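Poly(beta-D-mannuronate) C5 epimerase (PDB 4NK6) converts beta-D-mannuronate to alpha-L-guluronate within the alginate polymer in the periplasm and, as part of a periplasmic complex, protects new alginate from degradation on its way to export. Local coordinates at residues 329-335 and 352-358; 372-378 and 412-418; 342-348 and 365-371; 31-36 and 281-285. All coordinates share one frame; numbering follows the deposited sequence.

Interaction 1 (329-335 and 352-358)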
# COMPACT_ATOMS: atom_id res chain seq x y z
N ASN A 329 -4.36 -16.42 -3.24
CA ASN A 329 -4.75 -15.16 -3.87
C ASN A 329 -5.30 -15.34 -5.27
O ASN A 329 -5.02 -16.33 -5.94
CB ASN A 329 -3.55 -14.21 -3.91
CG ASN A 329 -3.04 -13.88 -2.53
OD1 ASN A 329 -3.71 -13.20 -1.76
ND2 ASN A 329 -1.85 -14.38 -2.19
N ILE A 330 -6.08 -14.36 -5.70
CA ILE A 330 -6.56 -14.33 -7.07
C ILE A 330 -6.06 -13.06 -7.76
O ILE A 330 -6.33 -11.94 -7.31
CB ILE A 330 -8.10 -14.44 -7.16
CG1 ILE A 330 -8.55 -15.80 -6.60
CG2 ILE A 330 -8.55 -14.31 -8.60
CD1 ILE A 330 -10.06 -15.94 -6.48
N VAL A 331 -5.30 -13.25 -8.83
CA VAL A 331 -4.78 -12.16 -9.63
C VAL A 331 -5.46 -12.25 -11.00
O VAL A 331 -5.19 -13.17 -11.77
CB VAL A 331 -3.25 -12.30 -9.75
CG1 VAL A 331 -2.67 -11.19 -10.61
CG2 VAL A 331 -2.62 -12.27 -8.36
N ALA A 332 -6.37 -11.32 -11.29
CA ALA A 332 -7.27 -11.48 -12.43
C ALA A 332 -7.51 -10.23 -13.28
O ALA A 332 -7.69 -9.13 -12.76
CB ALA A 332 -8.61 -12.06 -11.97
N TYR A 333 -7.51 -10.42 -14.60
CA TYR A 333 -7.92 -9.37 -15.54
C TYR A 333 -7.12 -8.07 -15.41
O TYR A 333 -7.65 -6.99 -15.66
CB TYR A 333 -9.41 -9.07 -15.40
CG TYR A 333 -10.32 -10.28 -15.39
CD1 TYR A 333 -10.46 -11.08 -16.53
CD2 TYR A 333 -11.04 -10.62 -14.26
CE1 TYR A 333 -11.29 -12.18 -16.53
CE2 TYR A 333 -11.88 -11.73 -14.25
CZ TYR A 333 -12.00 -12.50 -15.39
OH TYR A 333 -12.84 -13.60 -15.37
N ASN A 334 -5.86 -8.17 -15.01
CA ASN A 334 -5.02 -6.98 -14.92
C ASN A 334 -4.34 -6.69 -16.24
O ASN A 334 -4.02 -7.61 -17.00
CB ASN A 334 -3.97 -7.15 -13.82
CG ASN A 334 -4.58 -7.34 -12.45
OD1 ASN A 334 -5.11 -6.39 -11.87
ND2 ASN A 334 -4.49 -8.55 -11.91
N GLU A 335 -4.15 -5.41 -16.54
CA GLU A 335 -3.38 -5.01 -17.71
C GLU A 335 -2.00 -4.68 -17.16
O GLU A 335 -1.85 -3.73 -16.40
CB GLU A 335 -3.99 -3.77 -18.37
CG GLU A 335 -5.51 -3.77 -18.43
CD GLU A 335 -6.07 -4.45 -19.66
OE1 GLU A 335 -5.29 -5.10 -20.40
OE2 GLU A 335 -7.29 -4.32 -19.90
N ASN A 352 -1.67 -20.02 -5.83
CA ASN A 352 -2.29 -18.79 -6.30
C ASN A 352 -2.90 -19.01 -7.67
O ASN A 352 -2.42 -19.86 -8.44
CB ASN A 352 -1.25 -17.66 -6.35
CG ASN A 352 -0.82 -17.19 -4.96
OD1 ASN A 352 -1.64 -16.69 -4.20
ND2 ASN A 352 0.46 -17.35 -4.64
N LEU A 353 -3.94 -18.25 -7.98
CA LEU A 353 -4.59 -18.30 -9.28
C LEU A 353 -4.32 -17.02 -10.06
O LEU A 353 -4.58 -15.92 -9.56
CB LEU A 353 -6.10 -18.52 -9.11
CG LEU A 353 -6.97 -18.41 -10.37
CD1 LEU A 353 -6.60 -19.48 -11.42
CD2 LEU A 353 -8.47 -18.47 -10.05
N LEU A 354 -3.79 -17.16 -11.27
CA LEU A 354 -3.67 -16.05 -12.21
C LEU A 354 -4.65 -16.29 -13.35
O LEU A 354 -4.48 -17.25 -14.11
CB LEU A 354 -2.23 -15.93 -12.73
CG LEU A 354 -1.20 -15.17 -11.89
CD1 LEU A 354 -1.12 -15.69 -10.45
CD2 LEU A 354 0.18 -15.20 -12.54
N TRP A 355 -5.67 -15.45 -13.45
CA TRP A 355 -6.74 -15.64 -14.43
C TRP A 355 -6.93 -14.45 -15.36
O TRP A 355 -7.28 -13.36 -14.90
CB TRP A 355 -8.08 -15.91 -13.74
CG TRP A 355 -9.16 -16.31 -14.71
CD1 TRP A 355 -9.77 -15.51 -15.65
CD2 TRP A 355 -9.76 -17.60 -14.85
NE1 TRP A 355 -10.70 -16.23 -16.36
CE2 TRP A 355 -10.72 -17.52 -15.89
CE3 TRP A 355 -9.59 -18.82 -14.19
CZ2 TRP A 355 -11.49 -18.61 -16.28
CZ3 TRP A 355 -10.36 -19.91 -14.59
CH2 TRP A 355 -11.30 -19.79 -15.62
N GLY A 356 -6.75 -14.67 -16.66
CA GLY A 356 -7.15 -13.70 -17.66
C GLY A 356 -6.41 -12.37 -17.65
O GLY A 356 -6.95 -11.34 -18.05
N ASN A 357 -5.16 -12.39 -17.18
CA ASN A 357 -4.33 -11.20 -17.21
C ASN A 357 -3.76 -10.99 -18.59
O ASN A 357 -3.45 -11.95 -19.29
CB ASN A 357 -3.19 -11.32 -16.22
CG ASN A 357 -3.67 -11.48 -14.80
OD1 ASN A 357 -4.09 -10.51 -14.18
ND2 ASN A 357 -3.62 -12.71 -14.29
N ARG A 358 -3.62 -9.73 -18.98
CA ARG A 358 -3.00 -9.40 -20.24
C ARG A 358 -1.64 -8.79 -19.94
O ARG A 358 -1.53 -7.64 -19.51
CB ARG A 358 -3.90 -8.46 -21.04
CG ARG A 358 -5.16 -9.17 -21.56
CD ARG A 358 -6.08 -8.21 -22.29
NE ARG A 358 -6.80 -7.36 -21.36
CZ ARG A 358 -7.95 -7.69 -20.80
NH1 ARG A 358 -8.52 -8.85 -21.10
NH2 ARG A 358 -8.55 -6.86 -19.96

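Interaction 2 (372-378 and 412-418)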
# COMPACT_ATOMS: atom_id res chain seq x y z
N SER A 372 7.71 -21.83 -6.54
CA SER A 372 6.31 -21.83 -6.15
C SER A 372 5.58 -23.03 -6.74
O SER A 372 5.72 -23.32 -7.93
CB SER A 372 5.64 -20.53 -6.62
OG SER A 372 6.39 -19.40 -6.21
N VAL A 373 4.78 -23.72 -5.93
CA VAL A 373 4.02 -24.87 -6.43
C VAL A 373 2.52 -24.61 -6.51
O VAL A 373 2.00 -23.71 -5.84
CB VAL A 373 4.27 -26.15 -5.59
CG1 VAL A 373 5.71 -26.60 -5.71
CG2 VAL A 373 3.87 -25.93 -4.13
N ASN A 374 1.83 -25.40 -7.33
CA ASN A 374 0.38 -25.32 -7.48
C ASN A 374 -0.08 -23.95 -7.96
O ASN A 374 -1.08 -23.41 -7.49
CB ASN A 374 -0.34 -25.70 -6.18
CG ASN A 374 -0.03 -27.10 -5.74
OD1 ASN A 374 0.08 -28.02 -6.55
ND2 ASN A 374 0.13 -27.28 -4.44
N ILE A 375 0.68 -23.40 -8.90
CA ILE A 375 0.30 -22.15 -9.54
C ILE A 375 -0.64 -22.47 -10.70
O ILE A 375 -0.35 -23.32 -11.53
CB ILE A 375 1.54 -21.40 -10.04
CG1 ILE A 375 2.44 -21.03 -8.85
CG2 ILE A 375 1.15 -20.15 -10.83
CD1 ILE A 375 1.71 -20.28 -7.74
N LYS A 376 -1.79 -21.80 -10.73
CA LYS A 376 -2.73 -21.99 -11.82
C LYS A 376 -2.73 -20.78 -12.75
O LYS A 376 -2.97 -19.66 -12.32
CB LYS A 376 -4.13 -22.29 -11.28
CG LYS A 376 -4.18 -23.57 -10.45
CD LYS A 376 -5.56 -23.86 -9.88
CE LYS A 376 -5.56 -25.18 -9.11
NZ LYS A 376 -6.87 -25.45 -8.45
N LEU A 377 -2.42 -21.02 -14.02
CA LEU A 377 -2.38 -19.95 -15.01
C LEU A 377 -3.49 -20.19 -16.01
O LEU A 377 -3.34 -20.99 -16.94
CB LEU A 377 -1.01 -19.92 -15.71
CG LEU A 377 0.24 -19.72 -14.83
CD1 LEU A 377 1.50 -19.61 -15.67
CD2 LEU A 377 0.11 -18.50 -13.93
N TYR A 378 -4.62 -19.52 -15.81
CA TYR A 378 -5.78 -19.74 -16.66
C TYR A 378 -6.09 -18.53 -17.53
O TYR A 378 -6.20 -17.40 -17.04
CB TYR A 378 -7.01 -20.09 -15.81
CG TYR A 378 -7.11 -21.55 -15.38
CD1 TYR A 378 -6.23 -22.09 -14.46
CD2 TYR A 378 -8.11 -22.38 -15.89
CE1 TYR A 378 -6.33 -23.43 -14.06
CE2 TYR A 378 -8.22 -23.71 -15.50
CZ TYR A 378 -7.32 -24.22 -14.58
OH TYR A 378 -7.41 -25.55 -14.19
N GLN A 412 11.10 -25.93 -5.37
CA GLN A 412 10.31 -26.69 -6.33
C GLN A 412 9.36 -25.75 -7.06
O GLN A 412 8.87 -24.76 -6.49
CB GLN A 412 9.52 -27.80 -5.64
CG GLN A 412 10.37 -28.77 -4.84
CD GLN A 412 9.80 -30.17 -4.81
OE1 GLN A 412 9.85 -30.89 -5.81
NE2 GLN A 412 9.26 -30.58 -3.66
N VAL A 413 9.10 -26.05 -8.33
CA VAL A 413 8.16 -25.27 -9.11
C VAL A 413 7.16 -26.20 -9.82
O VAL A 413 7.54 -27.21 -10.41
CB VAL A 413 8.88 -24.32 -10.11
CG1 VAL A 413 9.58 -25.09 -11.23
CG2 VAL A 413 7.91 -23.28 -10.67
N SER A 414 5.88 -25.88 -9.73
CA SER A 414 4.90 -26.63 -10.50
C SER A 414 3.73 -25.74 -10.89
O SER A 414 3.33 -24.84 -10.14
CB SER A 414 4.40 -27.84 -9.73
OG SER A 414 3.49 -27.44 -8.72
N LEU A 415 3.19 -25.97 -12.08
CA LEU A 415 2.04 -25.20 -12.49
C LEU A 415 1.11 -25.93 -13.45
O LEU A 415 1.45 -26.98 -14.00
CB LEU A 415 2.48 -23.85 -13.06
CG LEU A 415 3.66 -23.80 -14.02
CD1 LEU A 415 3.18 -24.00 -15.43
CD2 LEU A 415 4.39 -22.49 -13.87
N ILE A 416 -0.08 -25.37 -13.58
CA ILE A 416 -1.09 -25.85 -14.50
C ILE A 416 -1.47 -24.66 -15.37
O ILE A 416 -1.80 -23.59 -14.87
CB ILE A 416 -2.31 -26.38 -13.73
CG1 ILE A 416 -1.92 -27.62 -12.93
CG2 ILE A 416 -3.45 -26.71 -14.69
CD1 ILE A 416 -3.02 -28.17 -12.05
N MET A 417 -1.36 -24.84 -16.68
CA MET A 417 -1.72 -23.79 -17.63
C MET A 417 -2.89 -24.25 -18.47
O MET A 417 -2.84 -25.34 -19.06
CB MET A 417 -0.53 -23.43 -18.52
CG MET A 417 0.72 -23.01 -17.77
SD MET A 417 2.02 -22.41 -18.87
CE MET A 417 1.05 -21.31 -19.89
N VAL A 418 -3.94 -23.43 -18.52
CA VAL A 418 -5.14 -23.74 -19.32
C VAL A 418 -5.53 -22.51 -20.14
O VAL A 418 -5.68 -21.41 -19.61
CB VAL A 418 -6.34 -24.15 -18.43
CG1 VAL A 418 -7.63 -24.27 -19.25
CG2 VAL A 418 -6.06 -25.45 -17.69
O HOH W 1 2.74 -29.34 -7.15

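Interaction 3 (342-348 and 365-371)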
# COMPACT_ATOMS: atom_id res chain seq x y z
N ASP A 342 9.76 -7.96 -15.07
CA ASP A 342 8.68 -8.89 -15.44
C ASP A 342 7.31 -8.22 -15.37
O ASP A 342 7.15 -7.20 -14.70
CB ASP A 342 8.64 -10.10 -14.51
CG ASP A 342 9.94 -10.88 -14.46
OD1 ASP A 342 10.66 -10.93 -15.48
OD2 ASP A 342 10.23 -11.44 -13.39
N GLY A 343 6.32 -8.82 -16.02
CA GLY A 343 4.93 -8.42 -15.81
C GLY A 343 4.49 -8.81 -14.41
O GLY A 343 4.23 -7.96 -13.56
N ILE A 344 4.40 -10.12 -14.18
CA ILE A 344 4.09 -10.69 -12.87
C ILE A 344 5.24 -11.60 -12.42
O ILE A 344 5.72 -12.43 -13.19
CB ILE A 344 2.83 -11.57 -12.93
CG1 ILE A 344 1.65 -10.79 -13.51
CG2 ILE A 344 2.51 -12.15 -11.55
CD1 ILE A 344 0.38 -11.64 -13.73
N THR A 345 5.68 -11.44 -11.17
CA THR A 345 6.68 -12.35 -10.61
C THR A 345 6.13 -13.02 -9.35
O THR A 345 5.66 -12.33 -8.45
CB THR A 345 7.98 -11.62 -10.24
OG1 THR A 345 8.35 -10.71 -11.29
CG2 THR A 345 9.12 -12.62 -10.00
N LEU A 346 6.20 -14.35 -9.29
CA LEU A 346 5.88 -15.07 -8.06
C LEU A 346 7.17 -15.58 -7.42
O LEU A 346 7.93 -16.33 -8.03
CB LEU A 346 4.94 -16.24 -8.31
CG LEU A 346 3.59 -16.01 -9.01
CD1 LEU A 346 2.58 -17.01 -8.50
CD2 LEU A 346 3.05 -14.61 -8.86
N TYR A 347 7.41 -15.15 -6.19
CA TYR A 347 8.58 -15.54 -5.44
C TYR A 347 8.14 -16.38 -4.24
O TYR A 347 7.54 -15.83 -3.30
CB TYR A 347 9.27 -14.30 -4.89
CG TYR A 347 10.08 -13.45 -5.84
CD1 TYR A 347 11.08 -13.99 -6.64
CD2 TYR A 347 9.87 -12.07 -5.90
CE1 TYR A 347 11.84 -13.18 -7.48
CE2 TYR A 347 10.62 -11.27 -6.73
CZ TYR A 347 11.60 -11.82 -7.51
OH TYR A 347 12.35 -11.00 -8.33
N GLU A 348 8.43 -17.68 -4.27
CA GLU A 348 8.18 -18.56 -3.13
C GLU A 348 6.75 -18.39 -2.59
O GLU A 348 6.54 -18.31 -1.38
CB GLU A 348 9.19 -18.29 -2.01
CG GLU A 348 10.64 -18.65 -2.37
CD GLU A 348 11.27 -17.70 -3.40
OE1 GLU A 348 11.23 -16.47 -3.19
OE2 GLU A 348 11.81 -18.19 -4.41
N HIS A 365 10.41 -11.13 -18.54
CA HIS A 365 9.40 -12.18 -18.75
C HIS A 365 7.98 -11.69 -18.50
O HIS A 365 7.75 -10.85 -17.65
CB HIS A 365 9.67 -13.39 -17.84
CG HIS A 365 11.08 -13.89 -17.90
ND1 HIS A 365 11.53 -14.69 -18.93
CD2 HIS A 365 12.13 -13.71 -17.07
CE1 HIS A 365 12.81 -14.97 -18.74
NE2 HIS A 365 13.20 -14.39 -17.61
N GLY A 366 7.01 -12.25 -19.23
CA GLY A 366 5.61 -11.94 -18.97
C GLY A 366 5.19 -12.36 -17.57
O GLY A 366 4.84 -11.53 -16.73
N ILE A 367 5.23 -13.67 -17.30
CA ILE A 367 4.93 -14.21 -15.99
C ILE A 367 6.09 -15.09 -15.52
O ILE A 367 6.43 -16.09 -16.17
CB ILE A 367 3.63 -15.06 -16.01
CG1 ILE A 367 2.43 -14.19 -16.40
CG2 ILE A 367 3.39 -15.72 -14.65
CD1 ILE A 367 1.14 -14.99 -16.72
N ARG A 368 6.72 -14.72 -14.41
CA ARG A 368 7.81 -15.52 -13.87
C ARG A 368 7.42 -16.15 -12.54
O ARG A 368 6.85 -15.49 -11.67
CB ARG A 368 9.10 -14.70 -13.74
CG ARG A 368 10.26 -15.51 -13.14
CD ARG A 368 11.63 -14.89 -13.46
NE ARG A 368 11.86 -13.62 -12.78
CZ ARG A 368 12.54 -13.49 -11.64
NH1 ARG A 368 12.73 -12.29 -11.11
NH2 ARG A 368 13.02 -14.57 -11.02
N VAL A 369 7.71 -17.44 -12.40
CA VAL A 369 7.36 -18.17 -11.19
C VAL A 369 8.60 -18.84 -10.63
O VAL A 369 9.16 -19.72 -11.27
CB VAL A 369 6.31 -19.27 -11.48
CG1 VAL A 369 5.93 -20.00 -10.21
CG2 VAL A 369 5.07 -18.67 -12.15
N ARG A 370 9.02 -18.43 -9.44
CA ARG A 370 10.21 -18.99 -8.83
C ARG A 370 9.84 -19.72 -7.53
O ARG A 370 9.14 -19.15 -6.69
CB ARG A 370 11.24 -17.89 -8.53
CG ARG A 370 12.61 -18.41 -8.04
CD ARG A 370 13.54 -17.27 -7.62
NE ARG A 370 13.25 -16.77 -6.27
CZ ARG A 370 13.86 -15.73 -5.70
NH1 ARG A 370 13.54 -15.36 -4.47
NH2 ARG A 370 14.80 -15.05 -6.37
N ASN A 371 10.28 -20.97 -7.40
CA ASN A 371 10.12 -21.74 -6.16
C ASN A 371 8.69 -21.77 -5.64
O ASN A 371 8.48 -21.71 -4.43
CB ASN A 371 11.02 -21.19 -5.05
CG ASN A 371 12.50 -21.44 -5.31
OD1 ASN A 371 12.87 -22.40 -5.99
ND2 ASN A 371 13.35 -20.59 -4.75

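Interaction 4 (31-36 and 281-285)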
# COMPACT_ATOMS: atom_id res chain seq x y z
N PRO A 31 -15.00 -10.04 -5.71
CA PRO A 31 -15.80 -9.20 -4.82
C PRO A 31 -16.49 -8.08 -5.58
O PRO A 31 -15.91 -7.52 -6.52
CB PRO A 31 -14.75 -8.60 -3.87
CG PRO A 31 -13.62 -9.57 -3.90
CD PRO A 31 -13.60 -10.14 -5.28
N ASP A 32 -17.72 -7.78 -5.19
CA ASP A 32 -18.48 -6.68 -5.76
C ASP A 32 -17.85 -5.37 -5.27
O ASP A 32 -17.55 -5.24 -4.09
CB ASP A 32 -19.94 -6.82 -5.32
CG ASP A 32 -20.79 -5.64 -5.73
OD1 ASP A 32 -20.47 -4.99 -6.74
OD2 ASP A 32 -21.78 -5.37 -5.02
N LEU A 33 -17.64 -4.42 -6.18
CA LEU A 33 -16.99 -3.16 -5.83
C LEU A 33 -17.98 -2.00 -5.75
O LEU A 33 -17.62 -0.88 -5.38
CB LEU A 33 -15.91 -2.81 -6.86
CG LEU A 33 -14.82 -3.84 -7.11
CD1 LEU A 33 -13.91 -3.38 -8.24
CD2 LEU A 33 -14.02 -4.09 -5.84
N SER A 34 -19.24 -2.27 -6.10
CA SER A 34 -20.24 -1.23 -6.31
C SER A 34 -20.57 -0.40 -5.06
O SER A 34 -21.04 0.73 -5.18
CB SER A 34 -21.51 -1.81 -6.92
OG SER A 34 -22.19 -2.63 -5.98
N GLY A 35 -20.35 -0.97 -3.88
CA GLY A 35 -20.55 -0.23 -2.64
C GLY A 35 -19.38 0.64 -2.20
O GLY A 35 -19.50 1.40 -1.23
N TYR A 36 -18.24 0.56 -2.89
CA TYR A 36 -17.07 1.37 -2.50
C TYR A 36 -17.04 2.72 -3.22
O TYR A 36 -16.37 2.90 -4.24
CB TYR A 36 -15.76 0.59 -2.73
CG TYR A 36 -15.76 -0.77 -2.05
CD1 TYR A 36 -16.18 -0.92 -0.73
CD2 TYR A 36 -15.38 -1.91 -2.75
CE1 TYR A 36 -16.20 -2.17 -0.12
CE2 TYR A 36 -15.39 -3.16 -2.14
CZ TYR A 36 -15.80 -3.29 -0.83
OH TYR A 36 -15.81 -4.53 -0.24
N ILE A 281 -8.64 -6.17 -1.07
CA ILE A 281 -9.26 -5.96 -2.38
C ILE A 281 -8.52 -4.82 -3.08
O ILE A 281 -8.69 -3.65 -2.74
CB ILE A 281 -10.77 -5.64 -2.25
CG1 ILE A 281 -11.52 -6.85 -1.69
CG2 ILE A 281 -11.35 -5.24 -3.61
CD1 ILE A 281 -12.98 -6.56 -1.29
N ILE A 282 -7.68 -5.18 -4.03
CA ILE A 282 -6.90 -4.20 -4.76
C ILE A 282 -7.37 -4.21 -6.20
O ILE A 282 -7.02 -5.12 -6.96
CB ILE A 282 -5.41 -4.56 -4.67
CG1 ILE A 282 -4.98 -4.58 -3.19
CG2 ILE A 282 -4.57 -3.57 -5.45
CD1 ILE A 282 -3.64 -5.25 -2.95
N ALA A 283 -8.16 -3.21 -6.58
CA ALA A 283 -8.87 -3.26 -7.86
C ALA A 283 -8.98 -1.92 -8.61
O ALA A 283 -9.13 -0.86 -7.99
CB ALA A 283 -10.26 -3.85 -7.66
N GLU A 284 -8.94 -1.98 -9.94
CA GLU A 284 -9.18 -0.81 -10.79
C GLU A 284 -8.28 0.37 -10.48
O GLU A 284 -8.67 1.53 -10.66
CB GLU A 284 -10.66 -0.41 -10.75
CG GLU A 284 -11.56 -1.51 -11.28
CD GLU A 284 -13.02 -1.13 -11.36
OE1 GLU A 284 -13.39 0.01 -10.98
OE2 GLU A 284 -13.81 -1.99 -11.80
N ASN A 285 -7.07 0.08 -10.00
CA ASN A 285 -6.06 1.11 -9.81
C ASN A 285 -5.20 1.23 -11.06
O ASN A 285 -5.09 0.28 -11.84
CB ASN A 285 -5.17 0.80 -8.59
CG ASN A 285 -5.98 0.60 -7.32
OD1 ASN A 285 -6.50 1.56 -6.75
ND2 ASN A 285 -6.09 -0.64 -6.87

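Interaction 1 (329-335 and 352-358)
Asn329, Val331 and Tyr333 bond through their backbones to the segment 352-358, in a parallel ladder. Val331 N gives a nearly straight bond to Leu353 O (2.9 Å), and Val331 O takes Trp355 N. Leu353 N reaches Asn329 O, Tyr333 N reaches Trp355 O, and Arg358 N reaches Asn334 O beyond the bend.

Side-chain amides add a second set of bonds. Asn357 OD1 accepts from both Asn334 N and Asn334 ND2 (each 3.0 Å). The two amide planes are only 7° apart, and the side chains run alongside each other. Asn357 ND2 reaches Val331 O at 3.0 Å from above the carbonyl plane; it also bonds Asn380 OD1 of the next coil. Asn334 continues the row the other way, to Asn310. Asn329 and Asn352 pair likewise: Asn352 OD1 takes Asn329 N (2.9 Å) and Asn329 ND2, while Asn329 OD1 accepts from Ser305 N.

At the far end Arg358 grips Glu335 side-on, NE to OE1 (2.9 Å) and NH2 to OE2 (2.8 Å). Both oxygens are met from above the carboxylate plane.

Nonpolar contacts complete the pairing. Val331 CB meets Leu354 CD1 at 4.1 Å. On the Trp355 side, Tyr333 CZ meets Trp355 CD1 at 3.8 Å. The two rings lie oblique to each other, their planes 62° apart.

Stacked asparagines at equivalent bends of successive coils form an asparagine ladder, characteristic of the right-handed parallel beta-helix.

Interaction 2 (372-378 and 412-418)
Gln412 begins the contact, its CB packing on Val373 CG1 at 4.0 Å. Val413 follows, with CG2 near Ser372 O. Ser414 then ties the bend at Asn374 to its neighbour. Its N bonds Ser372 O. Its OG, held between the backbone N and the carbonyl carbon (chi1 76°), accepts a nearly straight bond from Asn374 N (3.0 Å). A water joins Ser414 OG (2.6 Å) to Asn374 OD1. Ser414 O takes Ile375 N at a longer 3.3 Å.

Leu415 sets its CB against Ile375 CB at 4.0 Å. Ile416 N bonds Ile375 O, and Ile416 O accepts from Leu377 N (2.8 Å). Met417 lies beside Leu377, both side chains pointing the same way, CG to CD1 at 4.1 Å. Val418 N bonds Leu377 O. The Val418 side chain covers one face of the Tyr378 ring in a CH-pi contact, CB 3.8 Å from the ring centroid. Trp355 also meets this ring, nearly parallel to it, and Tyr378 OH bonds Glu24.

Ile375, Leu377, Leu415 and Met417 line one side, and Lys376, Tyr378, Ile416 and Val418 the other. In-register parallel pairing of this kind is characteristic of successive coils of a right-handed parallel beta-helix.

Interaction 3 (342-348 and 365-371)
Glu348 OE2 is gripped by two groups of the neighbouring segment. Arg370 NE meets its syn lone pair at 2.7 Å, and Asn371 ND2 comes to the anti side at 2.9 Å. Arg370 NH1 takes the other oxygen, OE1, at 2.9 Å, making a side-on, two-nitrogen salt bridge with the carboxylate at the guanidinium edge. Tyr347 CD1 lies over the centre of one guanidinium face, 3.4 Å above it, with the ring turned 49° to that plane. Arg370 is thus fixed at both edge and face.

Asp342 does similar work at the other end. Its OD2 takes Arg368 NE on the syn side (2.8 Å) and Thr345 OG1 on the anti lone pair, while OD1 accepts from His365 N. Thr345 OG1 also bonds Ser318 OG. Arg368 leaves the strand with CG anti to the backbone N (chi1 179°) and bends at chi3. Its NH1 makes a weak bond to Tyr347 OH, and NH2 bonds His393 of the next coil. Thr345 CG2 lies over one face of this guanidinium.

Between these polar clusters, backbone bonds pair strands 344-347 and 367-370. Ile344 packs on Ile367 on the inner side.

The Tyr347 side chain is about 11 Å from that of His274, the inferred proton acceptor. Both acids are buried and paired, so they probably balance the arginines and hold their guanidinium groups in a fixed orientation.

Interaction 4 (31-36 and 281-285)
Ile281 meets Pro31, Leu33 and Tyr36 of the N-terminal segment 31-36, and Ala283 meets Leu33, by van der Waals contacts. Ile281 CD1 is the meeting point. Pro31 CB lies 3.7 Å from Ile281 CD1, and Tyr36 OH lies 3.6 Å from Ile281 CD1, with the tyrosine side chain crossing that of Ile281 at about a right angle. The other branch, Ile281 CG2, faces Leu33 CD2 at 3.7 Å. Ile281 can serve both groups because CG1 stands anti to the carbonyl carbon (chi1 -66°) and CG2 anti to the backbone N. Leu33 forks over the strand: its CD1 touches Ala283 CB at 3.7 Å and also comes close to Glu284 OE2.

No hydrogen bond joins the two segments. Within the loop, Asp32 OD1 accepts from Ser34 N, an Asx turn, and Ser34 OG bonds Asp32 OD2 at 2.9 Å. Tyr36 N closes a type I turn on Leu33 O.

The loop runs before helix 38-41 and lies along the outside of the beta-helix. Phe306 and Phe308 of strand 306-308 extend the same nonpolar patch under Pro31, and Phe308 also lies against Leu33. Trp235 of strand 233-236 meets the Tyr36 ring edge-to-face.

Interactions 1, 2 and 3 lie close together in the beta-helix, their centres 11 to 13 Å apart. Interactions 1 and 3 alternate along the chain, joining the same two successive coils on different faces. Interaction 2 follows, on the face of interaction 1: Leu354 N probably bonds Lys376 O. Inside the coil, Leu354 CD2 packs on Ile344 and Ile367, and Ile375 on Leu346 and Val369. Interaction 4 is about 25 Å from interaction 3 between centres. Its segment 31-36 comes first in the chain, and its strand 281-288 belongs to the same run of paired strands as 330-337, 353-355, 375-378 and 414-418. The N-terminal segment thus lies along the outside of the beta-helix.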